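Local coordinates for protein acetone carboxylase alpha subunit (Xanthobacter autotrophicus Py2, PDB 5M45) that serves as the alpha subunit of a multichain carboxylase, belongs to the hydantoinase B/oxoprolinase family and carries bound manganese and magnesium ions, at residues A117-M122 / H155-I160; R524-W527 / D531-M534. All coordinates share one frame; numbering follows the deposited sequence.

Contact 1 of 2, residues A117-M122 / H155-I160; sequences AAIKYM and HTIVPI. With AE4 (3,6,9,12,15-pentaoxaheptadecan-1-ol), chain P.
A118, I119 and M122 of one helix all meet I157 of a strand, a compact example of a helix laid over an antiparallel sheet. Helix 111-124 runs across strand 153-162 with their local axes 10.6 Å apart at an angle of 56°, and apolar side chains fill the interval without a hydrogen bond between the two segments. Along the strand, H155 comes first; its CB is directed at the helix, and its ring meets that of H111 with the planes about 65° apart. T156 faces the other side of the sheet, where OG1 is hydrogen-bonded to NE of R237 on helix 227-255. I157 then makes the contact itself. With CG1 anti to the carbonyl carbon (chi1 -64°) and CG2 anti to the backbone N, its two branches part beneath the helix: CD1 comes to 4.2 Å from CB of A118, whereas CG2 lies 4.0 Å from CG1 of I119, the two isoleucines crossing at a slant. The same CG2 meets CE, the end of the M122 chain, at 4.3 Å. V158 and I160 return to the far side and pack on helix 227-255. K120, which does not touch the strand, extends into the pocket of 3,6,9,12,15-pentaoxaheptadecan-1-ol. There NZ, also in a salt bridge with D100, donates a hydrogen bond of 2.9 Å to O19 of the ligand.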
# COMPACT_ATOMS: atom_id res chain seq x y z
N ALA A 117 12.59 -14.83 12.01
CA ALA A 117 12.38 -13.57 12.71
C ALA A 117 10.91 -13.11 12.64
O ALA A 117 10.43 -12.50 13.58
CB ALA A 117 13.34 -12.50 12.18
N ALA A 118 10.21 -13.40 11.56
CA ALA A 118 8.77 -13.12 11.47
C ALA A 118 7.96 -13.99 12.46
O ALA A 118 7.05 -13.48 13.13
CB ALA A 118 8.24 -13.29 10.06
N ILE A 119 8.30 -15.27 12.54
CA ILE A 119 7.68 -16.15 13.53
C ILE A 119 7.95 -15.60 14.97
O ILE A 119 7.03 -15.52 15.79
CB ILE A 119 8.20 -17.60 13.40
CG1 ILE A 119 7.68 -18.25 12.13
CG2 ILE A 119 7.78 -18.45 14.61
CD1 ILE A 119 8.48 -19.45 11.63
N LYS A 120 9.19 -15.18 15.24
CA LYS A 120 9.52 -14.65 16.56
C LYS A 120 8.76 -13.33 16.89
O LYS A 120 8.40 -13.09 18.05
CB LYS A 120 11.04 -14.51 16.73
CG LYS A 120 11.77 -15.85 16.74
CD LYS A 120 13.27 -15.74 16.46
CE LYS A 120 13.85 -17.11 16.15
NZ LYS A 120 15.30 -17.09 15.91
N TYR A 121 8.51 -12.49 15.87
CA TYR A 121 7.66 -11.31 16.05
C TYR A 121 6.23 -11.71 16.52
O TYR A 121 5.65 -11.09 17.42
CB TYR A 121 7.60 -10.46 14.77
CG TYR A 121 6.86 -9.14 14.93
CD1 TYR A 121 7.51 -8.01 15.41
CD2 TYR A 121 5.50 -9.03 14.64
CE1 TYR A 121 6.85 -6.79 15.56
CE2 TYR A 121 4.82 -7.81 14.78
CZ TYR A 121 5.49 -6.70 15.24
OH TYR A 121 4.85 -5.51 15.41
N MET A 122 5.65 -12.72 15.88
CA MET A 122 4.34 -13.27 16.31
C MET A 122 4.37 -13.79 17.73
O MET A 122 3.44 -13.55 18.53
CB MET A 122 3.82 -14.36 15.32
CG MET A 122 3.53 -13.84 13.90
SD MET A 122 2.62 -14.97 12.83
CE MET A 122 3.89 -16.04 12.21
N HIS A 155 6.65 -14.20 2.01
CA HIS A 155 6.61 -15.40 2.86
C HIS A 155 5.16 -15.94 3.05
O HIS A 155 4.25 -15.15 3.29
CB HIS A 155 7.15 -15.16 4.29
CG HIS A 155 8.40 -14.35 4.36
ND1 HIS A 155 8.72 -13.60 5.47
CD2 HIS A 155 9.42 -14.19 3.49
CE1 HIS A 155 9.89 -13.00 5.28
NE2 HIS A 155 10.33 -13.34 4.07
N THR A 156 5.01 -17.28 2.98
CA THR A 156 3.83 -18.00 3.45
C THR A 156 4.32 -18.89 4.61
O THR A 156 5.30 -19.62 4.46
CB THR A 156 3.18 -18.85 2.35
OG1 THR A 156 2.70 -18.02 1.28
CG2 THR A 156 1.99 -19.68 2.90
N ILE A 157 3.68 -18.76 5.77
CA ILE A 157 4.06 -19.45 7.02
C ILE A 157 2.83 -20.25 7.58
O ILE A 157 1.74 -19.70 7.75
CB ILE A 157 4.59 -18.43 8.05
CG1 ILE A 157 5.89 -17.75 7.57
CG2 ILE A 157 4.88 -19.12 9.38
CD1 ILE A 157 6.16 -16.43 8.30
N VAL A 158 3.01 -21.55 7.82
CA VAL A 158 1.95 -22.47 8.28
C VAL A 158 2.44 -23.16 9.59
O VAL A 158 3.52 -23.76 9.59
CB VAL A 158 1.64 -23.53 7.21
CG1 VAL A 158 0.66 -24.55 7.73
CG2 VAL A 158 1.13 -22.85 5.94
N PRO A 159 1.63 -23.12 10.67
CA PRO A 159 1.99 -23.87 11.88
C PRO A 159 1.76 -25.36 11.69
O PRO A 159 0.90 -25.77 10.88
CB PRO A 159 1.05 -23.30 12.95
CG PRO A 159 -0.18 -22.92 12.18
CD PRO A 159 0.34 -22.41 10.83
N ILE A 160 2.55 -26.16 12.40
CA ILE A 160 2.44 -27.63 12.39
C ILE A 160 2.00 -28.14 13.76
O ILE A 160 2.64 -27.83 14.77
CB ILE A 160 3.79 -28.28 11.98
CG1 ILE A 160 4.25 -27.71 10.63
CG2 ILE A 160 3.65 -29.79 11.95
CD1 ILE A 160 5.66 -28.10 10.18
C2 AE4 P . 25.32 -12.40 24.25
C3 AE4 P . 23.83 -12.68 24.48
O4 AE4 P . 23.53 -14.01 24.05
C5 AE4 P . 22.33 -14.58 24.59
C6 AE4 P . 21.73 -15.61 23.62
O7 AE4 P . 20.52 -15.15 23.00
C8 AE4 P . 20.74 -14.11 22.03
C9 AE4 P . 19.41 -13.63 21.50
C11 AE4 P . 19.55 -13.72 19.10
O10 AE4 P . 19.10 -14.34 20.30
C12 AE4 P . 20.21 -14.78 18.22
O13 AE4 P . 19.23 -15.45 17.43
C14 AE4 P . 19.79 -15.99 16.23
C15 AE4 P . 18.77 -16.86 15.52
O16 AE4 P . 17.78 -16.01 14.94
C17 AE4 P . 17.97 -15.75 13.55
C18 AE4 P . 16.74 -14.99 13.06
O19 AE4 P . 15.55 -15.78 13.31

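Contact 2 of 2, residues R524-W527 / D531-M534; sequences RMVW and DWTM
V526 reaches across to both W532 and M534, and its short side chain accounts for all the close contacts between 524-527 and 531-534. From the backbone, CB points toward the facing strand and divides there into two methyls with different partners. CG1, placed anti to the backbone N (chi1 180°), approaches the indole of W532 at a slant, 4.2 Å from CD1. CG2 takes the place beside the backbone N and comes to 4.1 Å from SD of M534; the two side chains lie alongside each other and run in opposite directions. The partners are themselves linked. SD sits at the edge of the indole, in its plane, where NE1 of W532 gives it a weak hydrogen bond of 3.6 Å with an N-H...S angle of 147°. This weak bond may help to hold the ring's rotation; V526 thus meets indole and thioether side by side. Beyond the two segments, V526 also packs on L497, and M534 on Y618. W532 fastens the strand to the second subunit, another copy of this protein, through a hydrogen bond from OH of its Y754 to the backbone O of W532. No hydrogen bond joins the two segments, and the nearest CA atoms, those of V526 and W532, are 8.9 Å apart. The chain turns a corner at D531, leaving one antiparallel sheet for another, and successive strands that meet through side chains instead of backbone bonds are characteristic of a beta-arch.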
# COMPACT_ATOMS: atom_id res chain seq x y z
N ARG A 524 19.40 -5.58 -25.72
CA ARG A 524 17.95 -5.73 -25.95
C ARG A 524 17.40 -4.66 -26.89
O ARG A 524 17.80 -3.48 -26.82
CB ARG A 524 17.17 -5.65 -24.64
CG ARG A 524 17.79 -6.41 -23.46
CD ARG A 524 18.13 -7.87 -23.73
NE ARG A 524 18.36 -8.49 -22.43
CZ ARG A 524 17.42 -8.99 -21.62
NH1 ARG A 524 16.15 -9.03 -21.96
NH2 ARG A 524 17.78 -9.45 -20.42
N MET A 525 16.46 -5.07 -27.73
CA MET A 525 15.65 -4.16 -28.54
C MET A 525 14.20 -4.27 -28.07
O MET A 525 13.67 -5.37 -27.94
CB MET A 525 15.74 -4.50 -30.03
CG MET A 525 15.13 -3.42 -30.93
SD MET A 525 15.35 -3.61 -32.74
CE MET A 525 14.14 -4.89 -33.03
N VAL A 526 13.56 -3.13 -27.84
CA VAL A 526 12.13 -3.12 -27.44
C VAL A 526 11.27 -3.63 -28.62
O VAL A 526 11.47 -3.22 -29.78
CB VAL A 526 11.71 -1.72 -26.97
CG1 VAL A 526 10.24 -1.67 -26.57
CG2 VAL A 526 12.57 -1.27 -25.77
N TRP A 527 10.32 -4.52 -28.34
CA TRP A 527 9.55 -5.19 -29.38
C TRP A 527 8.18 -5.72 -28.88
O TRP A 527 8.12 -6.56 -27.97
CB TRP A 527 10.38 -6.35 -29.97
CG TRP A 527 9.65 -7.08 -31.05
CD1 TRP A 527 9.03 -8.31 -30.97
CD2 TRP A 527 9.41 -6.59 -32.36
NE1 TRP A 527 8.43 -8.61 -32.18
CE2 TRP A 527 8.63 -7.57 -33.04
CE3 TRP A 527 9.73 -5.39 -33.01
CZ2 TRP A 527 8.23 -7.40 -34.37
CZ3 TRP A 527 9.33 -5.22 -34.33
CH2 TRP A 527 8.55 -6.22 -34.99
N ASP A 531 3.14 1.79 -24.55
CA ASP A 531 3.14 2.68 -23.39
C ASP A 531 4.19 2.21 -22.34
O ASP A 531 3.89 2.03 -21.16
CB ASP A 531 1.72 2.75 -22.79
CG ASP A 531 0.70 3.40 -23.74
OD1 ASP A 531 1.07 3.97 -24.77
OD2 ASP A 531 -0.52 3.39 -23.42
N TRP A 532 5.41 2.01 -22.83
CA TRP A 532 6.46 1.30 -22.14
C TRP A 532 7.51 2.27 -21.51
O TRP A 532 7.79 3.36 -22.08
CB TRP A 532 7.13 0.32 -23.13
CG TRP A 532 8.03 -0.72 -22.48
CD1 TRP A 532 9.38 -0.79 -22.54
CD2 TRP A 532 7.60 -1.81 -21.65
NE1 TRP A 532 9.82 -1.85 -21.81
CE2 TRP A 532 8.74 -2.49 -21.25
CE3 TRP A 532 6.35 -2.28 -21.25
CZ2 TRP A 532 8.69 -3.61 -20.43
CZ3 TRP A 532 6.29 -3.40 -20.43
CH2 TRP A 532 7.47 -4.06 -20.03
N THR A 533 8.05 1.88 -20.35
CA THR A 533 9.18 2.59 -19.67
C THR A 533 10.24 1.59 -19.19
O THR A 533 9.94 0.41 -19.00
CB THR A 533 8.74 3.39 -18.43
OG1 THR A 533 8.15 2.51 -17.47
CG2 THR A 533 7.76 4.49 -18.83
N MET A 534 11.50 2.05 -19.06
CA MET A 534 12.58 1.25 -18.47
C MET A 534 13.53 2.12 -17.62
O MET A 534 13.55 3.34 -17.75
CB MET A 534 13.38 0.49 -19.55
CG MET A 534 12.53 -0.31 -20.55
SD MET A 534 13.43 -1.32 -21.75
CE MET A 534 14.18 -2.57 -20.68

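Overall arrangement
Contacts 1 and 2 follow one another along the chain within the same hydantoinase B/oxoprolinase region, yet they are separate pieces of core: their centres lie 39 Å apart and their nearest atoms about 24 Å apart. Each has apolar side chains joining segments that share no hydrogen bond, helix to sheet in contact 1 and sheet to sheet in contact 2. The helix of contact 1 supplies A117 and K120 to the pocket of 3,6,9,12,15-pentaoxaheptadecan-1-ol, while its strand begins at D153, which with H150 and H175 forms the manganese site. Both reach the second subunit, contact 1 through Y121 and contact 2 through D531, W532 and T533; contact 2 also touches a chain of another protein.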